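PDB 2Q88: putative ABC transporter amino acid-binding protein from Sinorhizobium meliloti, which binds the compatible solute ectoine and probably delivers it to an ABC transporter for uptake in osmoprotection. Local coordinates for residues N4-L9 with L49-V54; N109-K114 with A120-A125; G229-I234 with A244-T249. All blocks are in the same frame, centred on the assembly; numbering follows the deposited sequence.

Contact 1 (N4-L9 with L49-V54); sequences NKLEEL and LGVADV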
# COMPACT_ATOMS: atom_id res chain seq x y z
N ASN A 4 -14.12 1.64 23.77
CA ASN A 4 -14.79 0.34 23.64
C ASN A 4 -15.06 -0.08 22.18
O ASN A 4 -15.96 -0.86 21.91
CB ASN A 4 -16.06 0.29 24.48
CG ASN A 4 -17.06 1.35 24.11
OD1 ASN A 4 -17.59 1.37 22.99
ND2 ASN A 4 -17.36 2.24 25.05
N LYS A 5 -14.24 0.43 21.26
CA LYS A 5 -14.38 0.13 19.84
C LYS A 5 -14.26 -1.37 19.53
O LYS A 5 -14.99 -1.88 18.68
CB LYS A 5 -13.38 0.94 19.01
CG LYS A 5 -13.46 0.76 17.48
CD LYS A 5 -14.87 0.94 16.92
CE LYS A 5 -14.84 1.38 15.47
NZ LYS A 5 -13.65 0.87 14.74
N LEU A 6 -13.35 -2.07 20.20
CA LEU A 6 -13.19 -3.50 19.98
C LEU A 6 -14.48 -4.24 20.36
O LEU A 6 -14.94 -5.09 19.60
CB LEU A 6 -12.01 -4.08 20.76
CG LEU A 6 -11.19 -5.24 20.17
CD1 LEU A 6 -10.72 -6.18 21.28
CD2 LEU A 6 -11.91 -6.04 19.08
N GLU A 7 -15.06 -3.91 21.51
CA GLU A 7 -16.32 -4.53 21.95
C GLU A 7 -17.41 -4.38 20.89
O GLU A 7 -18.15 -5.32 20.61
CB GLU A 7 -16.80 -3.93 23.27
CG GLU A 7 -15.86 -4.14 24.45
CD GLU A 7 -15.96 -3.02 25.47
OE1 GLU A 7 -17.10 -2.61 25.81
OE2 GLU A 7 -14.90 -2.53 25.93
N GLU A 8 -17.49 -3.18 20.31
CA GLU A 8 -18.46 -2.85 19.26
C GLU A 8 -18.28 -3.71 18.01
O GLU A 8 -19.25 -4.19 17.43
CB GLU A 8 -18.35 -1.37 18.89
CG GLU A 8 -18.70 -0.41 20.02
CD GLU A 8 -18.80 1.03 19.55
OE1 GLU A 8 -17.86 1.52 18.89
OE2 GLU A 8 -19.83 1.67 19.85
N LEU A 9 -17.02 -3.88 17.61
CA LEU A 9 -16.67 -4.71 16.46
C LEU A 9 -16.94 -6.19 16.72
O LEU A 9 -17.40 -6.90 15.83
CB LEU A 9 -15.20 -4.52 16.08
CG LEU A 9 -14.81 -3.13 15.57
CD1 LEU A 9 -13.35 -3.13 15.14
CD2 LEU A 9 -15.71 -2.71 14.40
N LEU A 49 -8.85 -11.55 17.82
CA LEU A 49 -9.50 -10.60 18.72
C LEU A 49 -10.99 -10.88 18.90
O LEU A 49 -11.66 -10.17 19.65
CB LEU A 49 -9.30 -9.15 18.22
CG LEU A 49 -7.87 -8.63 18.16
CD1 LEU A 49 -7.79 -7.23 17.53
CD2 LEU A 49 -7.31 -8.63 19.57
N GLY A 50 -11.51 -11.90 18.22
CA GLY A 50 -12.92 -12.27 18.34
C GLY A 50 -13.87 -11.54 17.40
O GLY A 50 -15.08 -11.50 17.65
N VAL A 51 -13.31 -10.97 16.33
CA VAL A 51 -14.09 -10.32 15.27
C VAL A 51 -14.05 -11.27 14.08
O VAL A 51 -13.02 -11.38 13.42
CB VAL A 51 -13.50 -8.94 14.88
CG1 VAL A 51 -14.28 -8.31 13.74
CG2 VAL A 51 -13.46 -7.99 16.09
N ALA A 52 -15.19 -11.92 13.81
CA ALA A 52 -15.28 -13.09 12.93
C ALA A 52 -15.00 -12.87 11.43
O ALA A 52 -14.64 -13.82 10.72
CB ALA A 52 -16.65 -13.76 13.10
N ASP A 53 -15.19 -11.64 10.95
CA ASP A 53 -15.01 -11.35 9.52
C ASP A 53 -14.46 -9.95 9.31
O ASP A 53 -14.47 -9.12 10.22
CB ASP A 53 -16.35 -11.48 8.79
CG ASP A 53 -16.19 -12.02 7.36
OD1 ASP A 53 -15.09 -11.90 6.77
OD2 ASP A 53 -17.13 -12.60 6.76
N VAL A 54 -13.95 -9.71 8.10
CA VAL A 54 -13.63 -8.37 7.63
C VAL A 54 -14.52 -8.07 6.42
O VAL A 54 -14.85 -8.98 5.65
CB VAL A 54 -12.11 -8.16 7.30
CG1 VAL A 54 -11.28 -8.17 8.59
CG2 VAL A 54 -11.58 -9.22 6.32

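Contact 2 (N109-K114 with A120-A125); sequences NPLGLK and ADNPDA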
# COMPACT_ATOMS: atom_id res chain seq x y z
N ASN A 109 13.77 1.27 -22.37
CA ASN A 109 13.77 2.52 -21.60
C ASN A 109 14.32 3.69 -22.44
O ASN A 109 15.40 4.23 -22.14
CB ASN A 109 14.53 2.33 -20.28
CG ASN A 109 14.35 3.48 -19.30
OD1 ASN A 109 13.68 4.46 -19.60
ND2 ASN A 109 14.94 3.35 -18.12
N PRO A 110 13.59 4.06 -23.50
CA PRO A 110 14.09 5.00 -24.51
C PRO A 110 14.36 6.40 -23.96
O PRO A 110 15.20 7.11 -24.50
CB PRO A 110 12.93 5.06 -25.51
CG PRO A 110 11.74 4.68 -24.73
CD PRO A 110 12.23 3.60 -23.81
N LEU A 111 13.65 6.77 -22.90
CA LEU A 111 13.82 8.08 -22.29
C LEU A 111 14.86 8.06 -21.17
O LEU A 111 15.12 9.09 -20.55
CB LEU A 111 12.47 8.60 -21.79
CG LEU A 111 11.63 9.48 -22.72
CD1 LEU A 111 11.71 9.09 -24.19
CD2 LEU A 111 10.20 9.52 -22.24
N GLY A 112 15.44 6.89 -20.91
CA GLY A 112 16.47 6.72 -19.89
C GLY A 112 16.01 7.18 -18.52
O GLY A 112 16.74 7.88 -17.82
N LEU A 113 14.80 6.78 -18.15
CA LEU A 113 14.21 7.15 -16.86
C LEU A 113 14.51 6.09 -15.80
O LEU A 113 14.03 4.96 -15.89
CB LEU A 113 12.69 7.35 -17.01
CG LEU A 113 12.19 8.34 -18.07
CD1 LEU A 113 10.67 8.22 -18.27
CD2 LEU A 113 12.56 9.78 -17.72
N LYS A 114 15.32 6.47 -14.81
CA LYS A 114 15.77 5.56 -13.74
C LYS A 114 15.43 6.10 -12.34
O LYS A 114 15.51 5.37 -11.34
CB LYS A 114 17.29 5.32 -13.84
CG LYS A 114 17.78 4.76 -15.17
CD LYS A 114 19.30 4.78 -15.23
CE LYS A 114 19.84 4.41 -16.61
NZ LYS A 114 21.35 4.47 -16.64
N ALA A 120 11.42 14.46 -13.92
CA ALA A 120 11.31 15.91 -13.74
C ALA A 120 12.14 16.66 -14.79
O ALA A 120 11.70 17.69 -15.31
CB ALA A 120 11.74 16.30 -12.34
N ASP A 121 13.31 16.11 -15.11
CA ASP A 121 14.26 16.72 -16.06
C ASP A 121 13.82 16.72 -17.53
O ASP A 121 14.32 17.53 -18.32
CB ASP A 121 15.61 16.02 -15.94
CG ASP A 121 16.34 16.32 -14.64
OD1 ASP A 121 16.02 17.33 -13.97
OD2 ASP A 121 17.26 15.61 -14.20
N ASN A 122 12.94 15.81 -17.90
CA ASN A 122 12.45 15.69 -19.28
C ASN A 122 11.03 16.24 -19.35
O ASN A 122 10.13 15.64 -18.79
CB ASN A 122 12.49 14.21 -19.70
CG ASN A 122 12.04 13.98 -21.13
OD1 ASN A 122 11.36 14.82 -21.72
ND2 ASN A 122 12.42 12.84 -21.70
N PRO A 123 10.82 17.38 -20.02
CA PRO A 123 9.49 18.00 -20.09
C PRO A 123 8.46 17.22 -20.90
O PRO A 123 7.27 17.55 -20.87
CB PRO A 123 9.76 19.36 -20.75
CG PRO A 123 11.21 19.56 -20.61
CD PRO A 123 11.81 18.18 -20.76
N ASP A 124 8.91 16.20 -21.63
CA ASP A 124 7.98 15.34 -22.36
C ASP A 124 7.43 14.23 -21.49
O ASP A 124 6.34 13.74 -21.76
CB ASP A 124 8.64 14.71 -23.58
CG ASP A 124 9.12 15.73 -24.58
OD1 ASP A 124 8.58 16.86 -24.60
OD2 ASP A 124 10.03 15.47 -25.38
N ALA A 125 8.18 13.86 -20.45
CA ALA A 125 7.89 12.64 -19.68
C ALA A 125 6.68 12.79 -18.78
O ALA A 125 6.60 13.70 -17.95
CB ALA A 125 9.11 12.22 -18.86
O HOH W 1 14.95 11.69 -20.56

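Contact 3 (G229-I234 with A244-T249); sequences GEFAKI and AAMSTT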
# COMPACT_ATOMS: atom_id res chain seq x y z
N GLY A 229 6.41 -16.84 14.18
CA GLY A 229 6.76 -17.14 12.80
C GLY A 229 5.53 -17.21 11.90
O GLY A 229 5.65 -17.41 10.68
N GLU A 230 4.35 -17.05 12.50
CA GLU A 230 3.11 -17.11 11.74
C GLU A 230 2.97 -15.90 10.80
O GLU A 230 2.42 -16.02 9.71
CB GLU A 230 1.91 -17.21 12.68
CG GLU A 230 0.57 -17.47 11.98
CD GLU A 230 0.50 -18.81 11.26
OE1 GLU A 230 1.19 -19.77 11.66
OE2 GLU A 230 -0.28 -18.90 10.29
N PHE A 231 3.48 -14.75 11.25
CA PHE A 231 3.60 -13.54 10.43
C PHE A 231 4.28 -13.83 9.09
O PHE A 231 3.71 -13.55 8.03
CB PHE A 231 4.32 -12.45 11.24
CG PHE A 231 4.65 -11.19 10.48
CD1 PHE A 231 3.65 -10.31 10.08
CD2 PHE A 231 5.97 -10.86 10.22
CE1 PHE A 231 3.97 -9.12 9.40
CE2 PHE A 231 6.31 -9.68 9.54
CZ PHE A 231 5.30 -8.81 9.14
N ALA A 232 5.47 -14.42 9.14
CA ALA A 232 6.20 -14.80 7.93
C ALA A 232 5.42 -15.78 7.07
O ALA A 232 5.42 -15.66 5.86
CB ALA A 232 7.59 -15.37 8.28
N LYS A 233 4.73 -16.73 7.70
CA LYS A 233 3.96 -17.75 6.96
C LYS A 233 2.83 -17.11 6.15
O LYS A 233 2.46 -17.61 5.09
CB LYS A 233 3.40 -18.83 7.88
CG LYS A 233 4.44 -19.75 8.49
CD LYS A 233 5.44 -20.24 7.45
CE LYS A 233 6.32 -21.34 8.01
NZ LYS A 233 7.09 -20.86 9.17
N ILE A 234 2.30 -15.99 6.65
CA ILE A 234 1.21 -15.31 5.96
C ILE A 234 1.72 -14.44 4.81
O ILE A 234 1.22 -14.54 3.68
CB ILE A 234 0.34 -14.48 6.95
CG1 ILE A 234 -0.46 -15.42 7.87
CG2 ILE A 234 -0.59 -13.54 6.19
CD1 ILE A 234 -1.05 -14.71 9.10
N ALA A 244 12.48 -7.67 7.06
CA ALA A 244 12.40 -6.22 6.84
C ALA A 244 11.42 -5.52 7.79
O ALA A 244 11.76 -4.48 8.37
CB ALA A 244 12.05 -5.91 5.39
N ALA A 245 10.21 -6.06 7.95
CA ALA A 245 9.23 -5.48 8.85
C ALA A 245 9.70 -5.59 10.30
O ALA A 245 9.62 -4.63 11.07
CB ALA A 245 7.87 -6.14 8.68
N MET A 246 10.23 -6.76 10.65
CA MET A 246 10.74 -7.01 12.00
C MET A 246 12.06 -6.28 12.33
O MET A 246 12.49 -6.26 13.49
CB MET A 246 10.86 -8.52 12.23
CG MET A 246 9.48 -9.21 12.27
SD MET A 246 9.53 -11.00 12.15
CE MET A 246 10.31 -11.41 13.71
N SER A 247 12.69 -5.67 11.32
CA SER A 247 13.92 -4.88 11.54
C SER A 247 13.64 -3.42 11.89
O SER A 247 14.57 -2.65 12.16
CB SER A 247 14.83 -4.93 10.30
OG SER A 247 15.35 -6.24 10.11
N THR A 248 12.37 -3.02 11.88
CA THR A 248 12.04 -1.60 12.09
C THR A 248 10.82 -1.39 13.00
O THR A 248 10.26 -2.36 13.52
CB THR A 248 11.93 -0.86 10.70
OG1 THR A 248 11.78 0.55 10.91
CG2 THR A 248 10.67 -1.28 9.91
N THR A 249 10.45 -0.14 13.24
CA THR A 249 9.33 0.16 14.14
C THR A 249 8.51 1.31 13.60
O THR A 249 8.97 2.06 12.74
CB THR A 249 9.81 0.54 15.57
OG1 THR A 249 10.60 1.73 15.50
CG2 THR A 249 10.74 -0.51 16.16

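Contact 1 (N4-L9 with L49-V54)
The first helix of the solute-binding fold, 5-12, packs here against the turn that links helix 37-48 to strand 53-58. Leu6 and Leu9, three residues apart on one helical face, meet Leu49 and Val51. The side chains that meet are all apolar. CD2 of Leu6 touches two residues of the turn. It lies 4.2 Å from CB of Leu49, where the two leucine side chains cross at about a right angle. The same Leu6 CD2 is 3.9 Å from CG2 of Val51. That valine methyl also rests against Leu9, with Val51 CG2 3.9 Å from Leu9 CB. Val51 CG2 thus bridges Leu6 and Leu9. The valine torsion explains this: CG1 stands anti to the backbone N (chi1 177°), which leaves CG2 beside that N and facing the helix.

Gly50 separates the two contact residues of the turn. It has positive phi and closes helix 37-48 with a Schellman motif. A CB at this backbone conformation would collide with the carbonyl O of Leu49.

Phe46 of helix 37-48 touches both Leu9 and Val51, and Leu214 of helix 212-228 touches Leu6 and Leu9. Asp53 is backbone hydrogen-bonded to Ala15, which sets strand 53-58 beside strand 14-19. No hydrogen bond crosses between 4-9 and 49-54. The helix is therefore held against this turn by the fit of methyl and methylene groups. Its polar ties go to other partners: Lys5 to Asp74 and Glu8 to Arg1, both salt bridges.

Contact 2 (N109-K114 with A120-A125)
A water bridges Leu111 and Asn122, two residues that also touch directly through an unlike pair of groups. Leu111 lies in the loop between strand 98-106 and helix 116-121; Asn122 lies where the chain leaves that helix. The water donates to the carbonyl O of Leu111 at 2.6 Å and accepts from Asn122 ND2 at 3.0 Å. The same amide nitrogen lies against the leucine side chain, roughly perpendicular to it, with Asn122 ND2 3.6 Å from Leu111 CG. CG of Asn122 is anti to the backbone N (chi1 -179°), and this carries the amide across to Leu111. At its other end, OD1 of Asn122 accepts from Asp124 N at 2.8 Å, with an N-H...O angle of 152°. This is an Asx turn, set within the type I beta turn 122-125. With an alanine here, Asp124 N would probably lose its side-chain acceptor and Leu111 its water link and amide neighbour.

Deeper in, Leu113 CD1 packs 4.3 Å from Ala125 CB. Within 109-114, Asn109 grips the backbone of Leu113 with both amide atoms. Its OD1 accepts from Leu113 N at 3.0 Å, while its ND2 donates to Leu113 O at 2.9 Å from above the carbonyl plane. Ile119 of helix 116-121 touches both Leu113 and Ala125. With no direct hydrogen bond between the segments, their polar link runs through the water, while the apolar packing between them involves Leu111, Leu113 and Ala125.

Contact 3 (G229-I234 with A244-T249)
Phe231 and Met246 form a Met-aromatic contact between two short C-terminal helices, 230-235 and 242-246. The sulfur lies oblique to the ring, 5.2 Å from the Phe231 centroid to Met246 SD. The two side chains run alongside each other in opposite senses. The methionine chain bends at chi3 (68°), which turns CE away from the ring and leaves SD as its nearest atom. Ala245 meets the ring at another place. Its CB sits at the ring edge, near the ring plane, 3.7 Å from Phe231 CZ and 4.0 Å from Phe231 CE2. The first of these is the closest approach across the two segments.

Phe231 reaches this position with CG anti to its own backbone N (chi1 174°), which extends the ring from helix 230-235 toward helix 242-246. Around the pair, helix 212-228 gives Leu222 and Leu225 as further neighbours of the ring. Lys226 of that helix makes a cation-pi contact with Phe231 and also touches Met246. Ile96 and Ala242 touch the phenylalanine too. Farther out, Gly229 marks the break between helices 212-228 and 230-235, with positive phi. Beyond Met246, Thr249 caps the next helix, 250-254, through a weak hydrogen bond from Lys252 N to Thr249 OG1.

In the fold
The three contacts do not touch one another. Contacts 1 and 2 lie on opposite sides of the chain's centre, with centres about 48 Å apart. Contact 3 is the most central and is buried; contacts 1 and 2 are partly buried. Contacts 1 and 3 share two neighbours: helix 212-228 packs on both, and helix 37-48 borders both. Contact 2 instead brackets helix 116-121, includes its end and adjoins strand 189-192. The chemistry differs with the elements joined. Contact 1, a helix packed on a turn, is purely aliphatic. Contact 3, between two helices, adds an aromatic ring and a sulfur. Contact 2, between two turns, mixes apolar packing with side-chain-braced backbone, and there a water supplies the polar link.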